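Local structure of AAEL008620-PA odorant-binding protein (Aedes aegypti, 5V13) at residues B[31-36]-B[51-56]; B[35-40]-B[45-50]. The protein binds juvenile hormone III specifically in mosquito hemolymph, as a secreted two-domain member of the odorant-binding protein family related to the D7 proteins. One frame throughout, in Å; residues are numbered along the deposited sequence.

Interaction 1 (B[31-36]-B[51-56]); sequences YAYVRC and VKWHPD. With JH3 (methyl (2E,6E)-9-[(2R)-3,3-dimethyloxiran-2-yl]-3,7-dimethylnona-2,6-dienoate), chain E.
Tyr33 and Trp53 touch beside the juvenile hormone chain, Tyr33 OH lying 3.3 Å from Trp53 CH2, at the edge of the indole and near its plane. The two aromatic side chains cross at about a right angle, with ring planes at 84° and the centroids of the Tyr33 ring and the six-membered ring of Trp53 5.8 Å apart, an oblique pairing that buries little surface. Both residues also pack on the hormone. C5 lies 3.8 Å above the centre of the Tyr33 ring and also over one face of the indole, nearer its rim. The ligand methyl C3' comes within 3.3 Å of Trp53 NE1, and Val51 CG1 packs 3.8 Å from the ester carbon C1. Polar bonds to the surroundings anchor the Tyr33 hydroxyl, which is hydrogen-bonded to the carbonyl of Phe144, and the Trp53 backbone, whose O is bonded to Tyr133 OH and His137 NE2. Trp53, with positive phi (64°), is the C' residue of a Schellman motif ending helix 44-51. Helix 26-38 thus faces the loop that follows helix 44-51 across the ligand, with helix 59-71 packed against Tyr33 through Val68 and helix 278-286 against Val51 through Ala281.

Interaction 2 (B[35-40]-B[45-50]); sequences RCLNDS and EQKINW. With JH3 (methyl (2E,6E)-9-[(2R)-3,3-dimethyloxiran-2-yl]-3,7-dimethylnona-2,6-dienoate), chain E.
Lys47 lies alongside Leu37, the two side chains running past each other in opposite directions, so that Leu37 CD2 rests 3.7 Å from Lys47 CG. Extended beyond CG (chi2 175°, chi3 177°), the lysine carries its ammonium to the C-terminal end of helix 26-38, where NZ donates to Leu37 O and to Ser40 O, each at 3.0 Å. In both bonds the nitrogen stands above the carbonyl plane, 39° out of it at Leu37. Ser40 N reaches Leu37 O from the opposite face, so this carbonyl is gripped twice. A water accepting from Lys47 NZ and donating to Asn38 OD1 adds a third link, and the positive charge would probably interact favourably with the helix end. Trp50 turns the edge of its indole to the first segment: CE3 meets Leu37 CD2 at 3.6 Å, and CH2 lies 3.4 Å from Ser40 OG, a hydroxyl whose bonds go to Glu60 and Ala42 N. The other leucine branch, CD1, approaches the hormone's ester oxygen O1 at 3.4 Å. Helices 26-38 and 44-51 are thereby joined across their short connection, while helix 59-71 backs them, Tyr64 stacking on Trp50 and Ser61 bonding its NE1, and Trp278 of helix 278-286 touches Leu37.

Overall arrangement
Both interactions start from helix 26-38 and share Arg35 and Cys36, the latter tied by a disulfide to Cys67 of helix 59-71; their centres are about 6 Å apart. Interaction 1 is wholly buried, with the hormone lying against both its aromatic rings and no hydrogen bond between its segments. Interaction 2 lies farther from the chain centre, is partly buried and covers more surface directly, combining apolar contact on its pocket side with lysine-to-carbonyl and water-mediated hydrogen bonds at the helix end. The two merge where helix 44-51 ends: His54 N probably bonds to Asn49 O, and Val51 CG1 packs on Leu37 CD1. Together they contribute Tyr33, Leu37, Trp50, Val51 and Trp53 to the pocket.

Interaction 1 (B[31-36]-B[51-56])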
ATOM      1  N   TYR B  31     -13.815   8.984   7.595  1.00 10.74           N
ATOM      2  CA  TYR B  31     -13.929  10.367   8.067  1.00 11.90           C
ATOM      3  C   TYR B  31     -15.336  10.646   8.580  1.00 13.49           C
ATOM      4  O   TYR B  31     -15.523  11.222   9.664  1.00 14.59           O
ATOM      5  CB  TYR B  31     -13.583  11.341   6.934  1.00  9.97           C
ATOM      6  CG  TYR B  31     -13.597  12.797   7.346  1.00 15.08           C
ATOM      7  CD1 TYR B  31     -14.788  13.540   7.366  1.00 11.98           C
ATOM      8  CD2 TYR B  31     -12.413  13.437   7.703  1.00 21.09           C
ATOM      9  CE1 TYR B  31     -14.782  14.897   7.723  1.00 13.32           C
ATOM     10  CE2 TYR B  31     -12.402  14.773   8.071  1.00 22.79           C
ATOM     11  CZ  TYR B  31     -13.581  15.495   8.077  1.00 20.77           C
ATOM     12  OH  TYR B  31     -13.541  16.825   8.447  1.00 33.35           O
ATOM     13  N   ALA B  32     -16.344  10.245   7.800  1.00 13.48           N
ATOM     14  CA  ALA B  32     -17.728  10.505   8.178  1.00 12.76           C
ATOM     15  C   ALA B  32     -18.113   9.725   9.428  1.00 13.16           C
ATOM     16  O   ALA B  32     -18.743  10.278  10.344  1.00 12.66           O
ATOM     17  CB  ALA B  32     -18.657  10.151   7.016  1.00 10.95           C
ATOM     18  N   TYR B  33     -17.754   8.435   9.490  1.00 12.41           N
ATOM     19  CA  TYR B  33     -18.126   7.632  10.662  1.00 12.65           C
ATOM     20  C   TYR B  33     -17.534   8.210  11.946  1.00 17.12           C
ATOM     21  O   TYR B  33     -18.219   8.318  12.974  1.00 13.14           O
ATOM     22  CB  TYR B  33     -17.667   6.173  10.498  1.00 13.25           C
ATOM     23  CG  TYR B  33     -18.191   5.443   9.271  1.00 12.54           C
ATOM     24  CD1 TYR B  33     -19.334   5.873   8.606  1.00 13.47           C
ATOM     25  CD2 TYR B  33     -17.531   4.317   8.789  1.00 13.97           C
ATOM     26  CE1 TYR B  33     -19.803   5.191   7.466  1.00 15.54           C
ATOM     27  CE2 TYR B  33     -17.985   3.633   7.677  1.00 12.36           C
ATOM     28  CZ  TYR B  33     -19.115   4.068   7.019  1.00 14.26           C
ATOM     29  OH  TYR B  33     -19.539   3.387   5.900  1.00 16.23           O
ATOM     30  N   VAL B  34     -16.247   8.555  11.910  1.00 14.05           N
ATOM     31  CA  VAL B  34     -15.560   9.022  13.113  1.00 15.92           C
ATOM     32  C   VAL B  34     -16.036  10.420  13.507  1.00 18.62           C
ATOM     33  O   VAL B  34     -16.292  10.702  14.694  1.00 19.57           O
ATOM     34  CB  VAL B  34     -14.033   8.977  12.899  1.00 14.58           C
ATOM     35  CG1 VAL B  34     -13.325   9.674  14.063  1.00 18.77           C
ATOM     36  CG2 VAL B  34     -13.568   7.530  12.764  1.00 13.98           C
ATOM     37  N   ARG B  35     -16.153  11.327  12.530  1.00 12.74           N
ATOM     38  CA  ARG B  35     -16.531  12.698  12.876  1.00 16.36           C
ATOM     39  C   ARG B  35     -17.966  12.771  13.379  1.00 18.97           C
ATOM     40  O   ARG B  35     -18.257  13.514  14.327  1.00 14.54           O
ATOM     41  CB  ARG B  35     -16.339  13.640  11.689  1.00 20.43           C
ATOM     42  CG  ARG B  35     -14.870  13.930  11.371  1.00 33.66           C
ATOM     43  CD  ARG B  35     -14.169  14.706  12.505  1.00 37.08           C
ATOM     44  NE  ARG B  35     -14.773  16.023  12.707  1.00 35.56           N
ATOM     45  CZ  ARG B  35     -14.361  17.139  12.107  1.00 33.26           C
ATOM     46  NH1 ARG B  35     -13.336  17.104  11.267  1.00 36.51           N
ATOM     47  NH2 ARG B  35     -14.974  18.288  12.345  1.00 31.53           N
ATOM     48  N   CYS B  36     -18.881  12.012  12.765  1.00 15.76           N
ATOM     49  CA  CYS B  36     -20.250  11.982  13.276  1.00 14.99           C
ATOM     50  C   CYS B  36     -20.338  11.309  14.648  1.00 15.11           C
ATOM     51  O   CYS B  36     -21.206  11.670  15.457  1.00 16.46           O
ATOM     52  CB  CYS B  36     -21.169  11.288  12.269  1.00 14.59           C
ATOM     53  SG  CYS B  36     -21.393  12.288  10.747  1.00 19.14           S
ATOM     54  N   VAL B  51     -21.616   1.251  15.572  1.00 17.54           N
ATOM     55  CA  VAL B  51     -20.466   0.680  14.869  1.00 16.73           C
ATOM     56  C   VAL B  51     -20.686  -0.775  14.482  1.00 21.66           C
ATOM     57  O   VAL B  51     -19.894  -1.317  13.703  1.00 22.77           O
ATOM     58  CB  VAL B  51     -19.166   0.807  15.693  1.00 16.52           C
ATOM     59  CG1 VAL B  51     -18.873   2.265  16.016  1.00 20.74           C
ATOM     60  CG2 VAL B  51     -19.232  -0.033  16.969  1.00 18.11           C
ATOM     61  N   LYS B  52     -21.728  -1.423  15.010  1.00 18.10           N
ATOM     62  CA  LYS B  52     -22.183  -2.732  14.549  1.00 14.63           C
ATOM     63  C   LYS B  52     -23.293  -2.620  13.509  1.00 22.33           C
ATOM     64  O   LYS B  52     -23.991  -3.608  13.241  1.00 18.59           O
ATOM     65  CB  LYS B  52     -22.669  -3.579  15.729  1.00 17.37           C
ATOM     66  CG  LYS B  52     -21.595  -3.960  16.725  1.00 16.52           C
ATOM     67  CD  LYS B  52     -22.235  -4.608  17.950  1.00 29.70           C
ATOM     68  CE  LYS B  52     -21.213  -4.906  19.030  1.00 38.13           C
ATOM     69  NZ  LYS B  52     -21.894  -5.245  20.311  1.00 42.71           N
ATOM     70  N   TRP B  53     -23.489  -1.428  12.955  1.00 19.30           N
ATOM     71  CA  TRP B  53     -24.408  -1.182  11.847  1.00 19.14           C
ATOM     72  C   TRP B  53     -25.873  -1.439  12.199  1.00 21.21           C
ATOM     73  O   TRP B  53     -26.688  -1.720  11.315  1.00 25.10           O
ATOM     74  CB  TRP B  53     -24.007  -1.998  10.617  1.00 18.86           C
ATOM     75  CG  TRP B  53     -22.721  -1.529  10.005  1.00 14.56           C
ATOM     76  CD1 TRP B  53     -21.451  -1.853  10.401  1.00 14.92           C
ATOM     77  CD2 TRP B  53     -22.580  -0.653   8.885  1.00 13.66           C
ATOM     78  NE1 TRP B  53     -20.530  -1.227   9.592  1.00 14.15           N
ATOM     79  CE2 TRP B  53     -21.199  -0.491   8.648  1.00 19.34           C
ATOM     80  CE3 TRP B  53     -23.488   0.006   8.050  1.00 12.36           C
ATOM     81  CZ2 TRP B  53     -20.704   0.313   7.621  1.00 14.73           C
ATOM     82  CZ3 TRP B  53     -22.991   0.789   7.015  1.00 10.56           C
ATOM     83  CH2 TRP B  53     -21.618   0.939   6.815  1.00 16.79           C
ATOM     84  N   HIS B  54     -26.274  -1.316  13.460  1.00 20.32           N
ATOM     85  CA  HIS B  54     -27.702  -1.341  13.798  1.00 23.32           C
ATOM     86  C   HIS B  54     -28.060  -0.197  14.742  1.00 23.06           C
ATOM     87  O   HIS B  54     -28.244  -0.392  15.951  1.00 27.98           O
ATOM     88  CB  HIS B  54     -28.141  -2.707  14.345  1.00 40.44           C
ATOM     89  CG  HIS B  54     -27.266  -3.267  15.423  1.00 50.04           C
ATOM     90  ND1 HIS B  54     -27.416  -2.932  16.752  1.00 55.14           N
ATOM     91  CD2 HIS B  54     -26.273  -4.186  15.376  1.00 53.50           C
ATOM     92  CE1 HIS B  54     -26.531  -3.599  17.474  1.00 56.32           C
ATOM     93  NE2 HIS B  54     -25.826  -4.368  16.663  1.00 55.80           N
ATOM     94  N   PRO B  55     -28.187   1.017  14.204  1.00 24.25           N
ATOM     95  CA  PRO B  55     -28.715   2.134  15.001  1.00 24.49           C
ATOM     96  C   PRO B  55     -30.195   1.938  15.292  1.00 29.45           C
ATOM     97  O   PRO B  55     -30.972   1.568  14.408  1.00 27.33           O
ATOM     98  CB  PRO B  55     -28.495   3.361  14.103  1.00 24.59           C
ATOM     99  CG  PRO B  55     -27.715   2.867  12.875  1.00 23.05           C
ATOM    100  CD  PRO B  55     -27.898   1.387  12.804  1.00 22.27           C
ATOM    101  N   ASP B  56     -30.593   2.218  16.531  1.00 30.21           N
ATOM    102  CA  ASP B  56     -31.994   2.063  16.902  1.00 30.04           C
ATOM    103  C   ASP B  56     -32.773   3.318  16.507  1.00 25.37           C
ATOM    104  O   ASP B  56     -32.298   4.161  15.745  1.00 28.24           O
ATOM    105  CB  ASP B  56     -32.126   1.721  18.387  1.00 30.47           C
ATOM    106  CG  ASP B  56     -31.583   2.809  19.313  1.00 33.72           C
ATOM    107  OD1 ASP B  56     -31.339   3.960  18.874  1.00 27.99           O
ATOM    108  OD2 ASP B  56     -31.408   2.494  20.509  1.00 36.79           O
TER
HETATM  109  C1  JH3 E 301     -17.279   3.110  12.711  1.00 19.20           C
HETATM  110  O2  JH3 E 301     -16.747   2.072  12.360  1.00 26.63           O
HETATM  111  O1  JH3 E 301     -16.481   4.066  13.436  1.00 26.28           O
HETATM  112  CM  JH3 E 301     -15.093   3.788  13.635  1.00 26.40           C
HETATM  113  C2  JH3 E 301     -18.680   3.468  12.425  1.00 17.52           C
HETATM  114  C3  JH3 E 301     -19.594   2.727  11.792  1.00 12.87           C
HETATM  115  C3' JH3 E 301     -19.334   1.347  11.255  1.00 17.41           C
HETATM  116  C4  JH3 E 301     -20.957   3.351  11.611  1.00 13.64           C
HETATM  117  C5  JH3 E 301     -21.451   3.067  10.195  1.00 16.25           C
HETATM  118  C6  JH3 E 301     -22.559   4.037   9.848  1.00 14.03           C
HETATM  119  C7  JH3 E 301     -23.859   3.738   9.978  1.00 15.23           C
HETATM  120  C7' JH3 E 301     -24.295   2.405  10.528  1.00 16.95           C
HETATM  121  C8  JH3 E 301     -24.884   4.792   9.587  1.00 19.48           C
HETATM  122  C9  JH3 E 301     -25.764   4.339   8.409  1.00 18.61           C
HETATM  123  CA  JH3 E 301     -24.946   3.821   7.229  1.00 16.96           C
HETATM  124  O3  JH3 E 301     -25.744   3.554   6.055  1.00 16.80           O
HETATM  125  CB  JH3 E 301     -24.928   4.725   5.998  1.00 17.52           C
HETATM  126  CB' JH3 E 301     -23.616   4.630   5.212  1.00 14.96           C
HETATM  127  CC  JH3 E 301     -25.734   6.016   5.985  1.00 20.65           C

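Interaction 2 (B[35-40]-B[45-50])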
ATOM      1  N   ARG B  35     -16.153  11.327  12.530  1.00 12.74           N
ATOM      2  CA  ARG B  35     -16.531  12.698  12.876  1.00 16.36           C
ATOM      3  C   ARG B  35     -17.966  12.771  13.379  1.00 18.97           C
ATOM      4  O   ARG B  35     -18.257  13.514  14.327  1.00 14.54           O
ATOM      5  CB  ARG B  35     -16.339  13.640  11.689  1.00 20.43           C
ATOM      6  CG  ARG B  35     -14.870  13.930  11.371  1.00 33.66           C
ATOM      7  CD  ARG B  35     -14.169  14.706  12.505  1.00 37.08           C
ATOM      8  NE  ARG B  35     -14.773  16.023  12.707  1.00 35.56           N
ATOM      9  CZ  ARG B  35     -14.361  17.139  12.107  1.00 33.26           C
ATOM     10  NH1 ARG B  35     -13.336  17.104  11.267  1.00 36.51           N
ATOM     11  NH2 ARG B  35     -14.974  18.288  12.345  1.00 31.53           N
ATOM     12  N   CYS B  36     -18.881  12.012  12.765  1.00 15.76           N
ATOM     13  CA  CYS B  36     -20.250  11.982  13.276  1.00 14.99           C
ATOM     14  C   CYS B  36     -20.338  11.309  14.648  1.00 15.11           C
ATOM     15  O   CYS B  36     -21.206  11.670  15.457  1.00 16.46           O
ATOM     16  CB  CYS B  36     -21.169  11.288  12.269  1.00 14.59           C
ATOM     17  SG  CYS B  36     -21.393  12.288  10.747  1.00 19.14           S
ATOM     18  N   LEU B  37     -19.465  10.337  14.934  1.00 11.57           N
ATOM     19  CA  LEU B  37     -19.452   9.735  16.273  1.00 17.11           C
ATOM     20  C   LEU B  37     -19.017  10.745  17.329  1.00 20.11           C
ATOM     21  O   LEU B  37     -19.649  10.871  18.389  1.00 16.59           O
ATOM     22  CB  LEU B  37     -18.527   8.514  16.302  1.00 18.51           C
ATOM     23  CG  LEU B  37     -19.126   7.167  15.890  1.00 18.45           C
ATOM     24  CD1 LEU B  37     -18.030   6.108  15.745  1.00 17.25           C
ATOM     25  CD2 LEU B  37     -20.152   6.722  16.933  1.00 20.01           C
ATOM     26  N   ASN B  38     -17.937  11.477  17.060  1.00 19.31           N
ATOM     27  CA  ASN B  38     -17.401  12.398  18.061  1.00 23.16           C
ATOM     28  C   ASN B  38     -18.252  13.654  18.196  1.00 25.60           C
ATOM     29  O   ASN B  38     -18.227  14.298  19.251  1.00 22.43           O
ATOM     30  CB  ASN B  38     -15.954  12.774  17.728  1.00 22.47           C
ATOM     31  CG  ASN B  38     -14.994  11.599  17.874  1.00 24.07           C
ATOM     32  OD1 ASN B  38     -15.307  10.605  18.525  1.00 29.68           O
ATOM     33  ND2 ASN B  38     -13.821  11.711  17.260  1.00 23.25           N
ATOM     34  N   ASP B  39     -19.006  14.024  17.154  1.00 23.00           N
ATOM     35  CA  ASP B  39     -19.955  15.124  17.301  1.00 23.48           C
ATOM     36  C   ASP B  39     -21.181  14.733  18.108  1.00 26.75           C
ATOM     37  O   ASP B  39     -21.961  15.615  18.475  1.00 27.66           O
ATOM     38  CB  ASP B  39     -20.400  15.658  15.936  1.00 27.35           C
ATOM     39  CG  ASP B  39     -19.285  16.404  15.201  1.00 41.30           C
ATOM     40  OD1 ASP B  39     -18.290  16.786  15.856  1.00 44.08           O
ATOM     41  OD2 ASP B  39     -19.403  16.607  13.970  1.00 42.06           O
ATOM     42  N   SER B  40     -21.369  13.453  18.407  1.00 22.51           N
ATOM     43  CA  SER B  40     -22.542  12.991  19.138  1.00 21.35           C
ATOM     44  C   SER B  40     -22.251  12.876  20.634  1.00 25.61           C
ATOM     45  O   SER B  40     -21.183  12.407  21.042  1.00 25.83           O
ATOM     46  CB  SER B  40     -23.003  11.638  18.594  1.00 20.21           C
ATOM     47  OG  SER B  40     -24.132  11.171  19.306  1.00 27.64           O
ATOM     48  N   GLU B  45     -23.145   2.834  24.891  1.00 20.55           N
ATOM     49  CA  GLU B  45     -23.897   1.670  24.426  1.00 21.21           C
ATOM     50  C   GLU B  45     -24.548   1.955  23.087  1.00 24.33           C
ATOM     51  O   GLU B  45     -24.538   1.105  22.184  1.00 23.06           O
ATOM     52  CB  GLU B  45     -24.958   1.253  25.441  1.00 22.64           C
ATOM     53  CG  GLU B  45     -24.416   0.350  26.531  1.00 30.83           C
ATOM     54  CD  GLU B  45     -23.325   1.031  27.303  1.00 32.12           C
ATOM     55  OE1 GLU B  45     -22.222   0.443  27.431  1.00 27.18           O
ATOM     56  OE2 GLU B  45     -23.572   2.183  27.738  1.00 28.40           O
ATOM     57  N   GLN B  46     -25.105   3.158  22.937  1.00 27.33           N
ATOM     58  CA  GLN B  46     -25.665   3.559  21.651  1.00 26.28           C
ATOM     59  C   GLN B  46     -24.598   3.551  20.565  1.00 23.05           C
ATOM     60  O   GLN B  46     -24.799   2.982  19.482  1.00 19.85           O
ATOM     61  CB  GLN B  46     -26.314   4.938  21.775  1.00 29.55           C
ATOM     62  CG  GLN B  46     -27.629   4.924  22.549  1.00 34.41           C
ATOM     63  CD  GLN B  46     -28.798   4.408  21.722  1.00 55.85           C
ATOM     64  OE1 GLN B  46     -28.692   3.396  21.021  1.00 59.20           O
ATOM     65  NE2 GLN B  46     -29.921   5.115  21.792  1.00 62.66           N
ATOM     66  N   LYS B  47     -23.444   4.164  20.839  1.00 20.27           N
ATOM     67  CA  LYS B  47     -22.396   4.220  19.818  1.00 15.62           C
ATOM     68  C   LYS B  47     -21.862   2.835  19.458  1.00 16.92           C
ATOM     69  O   LYS B  47     -21.426   2.620  18.319  1.00 15.98           O
ATOM     70  CB  LYS B  47     -21.253   5.126  20.276  1.00 17.57           C
ATOM     71  CG  LYS B  47     -21.644   6.587  20.363  1.00 21.32           C
ATOM     72  CD  LYS B  47     -20.519   7.436  20.945  1.00 22.40           C
ATOM     73  CE  LYS B  47     -20.902   8.910  20.949  1.00 24.88           C
ATOM     74  NZ  LYS B  47     -19.736   9.803  21.225  1.00 21.42           N
ATOM     75  N   ILE B  48     -21.874   1.891  20.401  1.00 20.26           N
ATOM     76  CA  ILE B  48     -21.487   0.518  20.072  1.00 19.90           C
ATOM     77  C   ILE B  48     -22.482  -0.100  19.095  1.00 28.26           C
ATOM     78  O   ILE B  48     -22.090  -0.763  18.126  1.00 24.85           O
ATOM     79  CB  ILE B  48     -21.348  -0.324  21.356  1.00 22.24           C
ATOM     80  CG1 ILE B  48     -20.107   0.101  22.138  1.00 18.53           C
ATOM     81  CG2 ILE B  48     -21.279  -1.806  21.021  1.00 23.30           C
ATOM     82  CD1 ILE B  48     -20.009  -0.550  23.512  1.00 20.07           C
ATOM     83  N   ASN B  49     -23.784   0.113  19.323  1.00 19.63           N
ATOM     84  CA  ASN B  49     -24.781  -0.346  18.359  1.00 22.00           C
ATOM     85  C   ASN B  49     -24.545   0.254  16.981  1.00 20.93           C
ATOM     86  O   ASN B  49     -24.777  -0.408  15.962  1.00 21.59           O
ATOM     87  CB  ASN B  49     -26.187   0.011  18.832  1.00 22.48           C
ATOM     88  CG  ASN B  49     -26.596  -0.767  20.057  1.00 37.20           C
ATOM     89  OD1 ASN B  49     -26.282  -1.950  20.192  1.00 39.61           O
ATOM     90  ND2 ASN B  49     -27.307  -0.105  20.960  1.00 43.73           N
ATOM     91  N   TRP B  50     -24.104   1.513  16.921  1.00 14.82           N
ATOM     92  CA  TRP B  50     -23.900   2.134  15.616  1.00 13.58           C
ATOM     93  C   TRP B  50     -22.729   1.498  14.878  1.00 20.50           C
ATOM     94  O   TRP B  50     -22.820   1.230  13.672  1.00 18.64           O
ATOM     95  CB  TRP B  50     -23.665   3.637  15.753  1.00 13.24           C
ATOM     96  CG  TRP B  50     -24.763   4.381  16.490  1.00 17.62           C
ATOM     97  CD1 TRP B  50     -25.983   3.903  16.853  1.00 15.28           C
ATOM     98  CD2 TRP B  50     -24.700   5.725  16.967  1.00 13.87           C
ATOM     99  NE1 TRP B  50     -26.700   4.877  17.514  1.00 20.17           N
ATOM    100  CE2 TRP B  50     -25.932   6.009  17.591  1.00 18.62           C
ATOM    101  CE3 TRP B  50     -23.731   6.734  16.899  1.00 13.50           C
ATOM    102  CZ2 TRP B  50     -26.206   7.246  18.183  1.00 21.07           C
ATOM    103  CZ3 TRP B  50     -24.008   7.967  17.483  1.00 20.73           C
ATOM    104  CH2 TRP B  50     -25.232   8.209  18.113  1.00 18.65           C
TER
HETATM  105  C1  JH3 E 301     -17.279   3.110  12.711  1.00 19.20           C
HETATM  106  O2  JH3 E 301     -16.747   2.072  12.360  1.00 26.63           O
HETATM  107  O1  JH3 E 301     -16.481   4.066  13.436  1.00 26.28           O
HETATM  108  CM  JH3 E 301     -15.093   3.788  13.635  1.00 26.40           C
HETATM  109  C2  JH3 E 301     -18.680   3.468  12.425  1.00 17.52           C
HETATM  110  C3  JH3 E 301     -19.594   2.727  11.792  1.00 12.87           C
HETATM  111  C3' JH3 E 301     -19.334   1.347  11.255  1.00 17.41           C
HETATM  112  C4  JH3 E 301     -20.957   3.351  11.611  1.00 13.64           C
HETATM  113  C5  JH3 E 301     -21.451   3.067  10.195  1.00 16.25           C
HETATM  114  C6  JH3 E 301     -22.559   4.037   9.848  1.00 14.03           C
HETATM  115  C7  JH3 E 301     -23.859   3.738   9.978  1.00 15.23           C
HETATM  116  C7' JH3 E 301     -24.295   2.405  10.528  1.00 16.95           C
HETATM  117  C8  JH3 E 301     -24.884   4.792   9.587  1.00 19.48           C
HETATM  118  C9  JH3 E 301     -25.764   4.339   8.409  1.00 18.61           C
HETATM  119  CA  JH3 E 301     -24.946   3.821   7.229  1.00 16.96           C
HETATM  120  O3  JH3 E 301     -25.744   3.554   6.055  1.00 16.80           O
HETATM  121  CB  JH3 E 301     -24.928   4.725   5.998  1.00 17.52           C
HETATM  122  CB' JH3 E 301     -23.616   4.630   5.212  1.00 14.96           C
HETATM  123  CC  JH3 E 301     -25.734   6.016   5.985  1.00 20.65           C
HETATM  124  O   HOH W   1     -17.158   9.000  20.026  1.00 25.11           O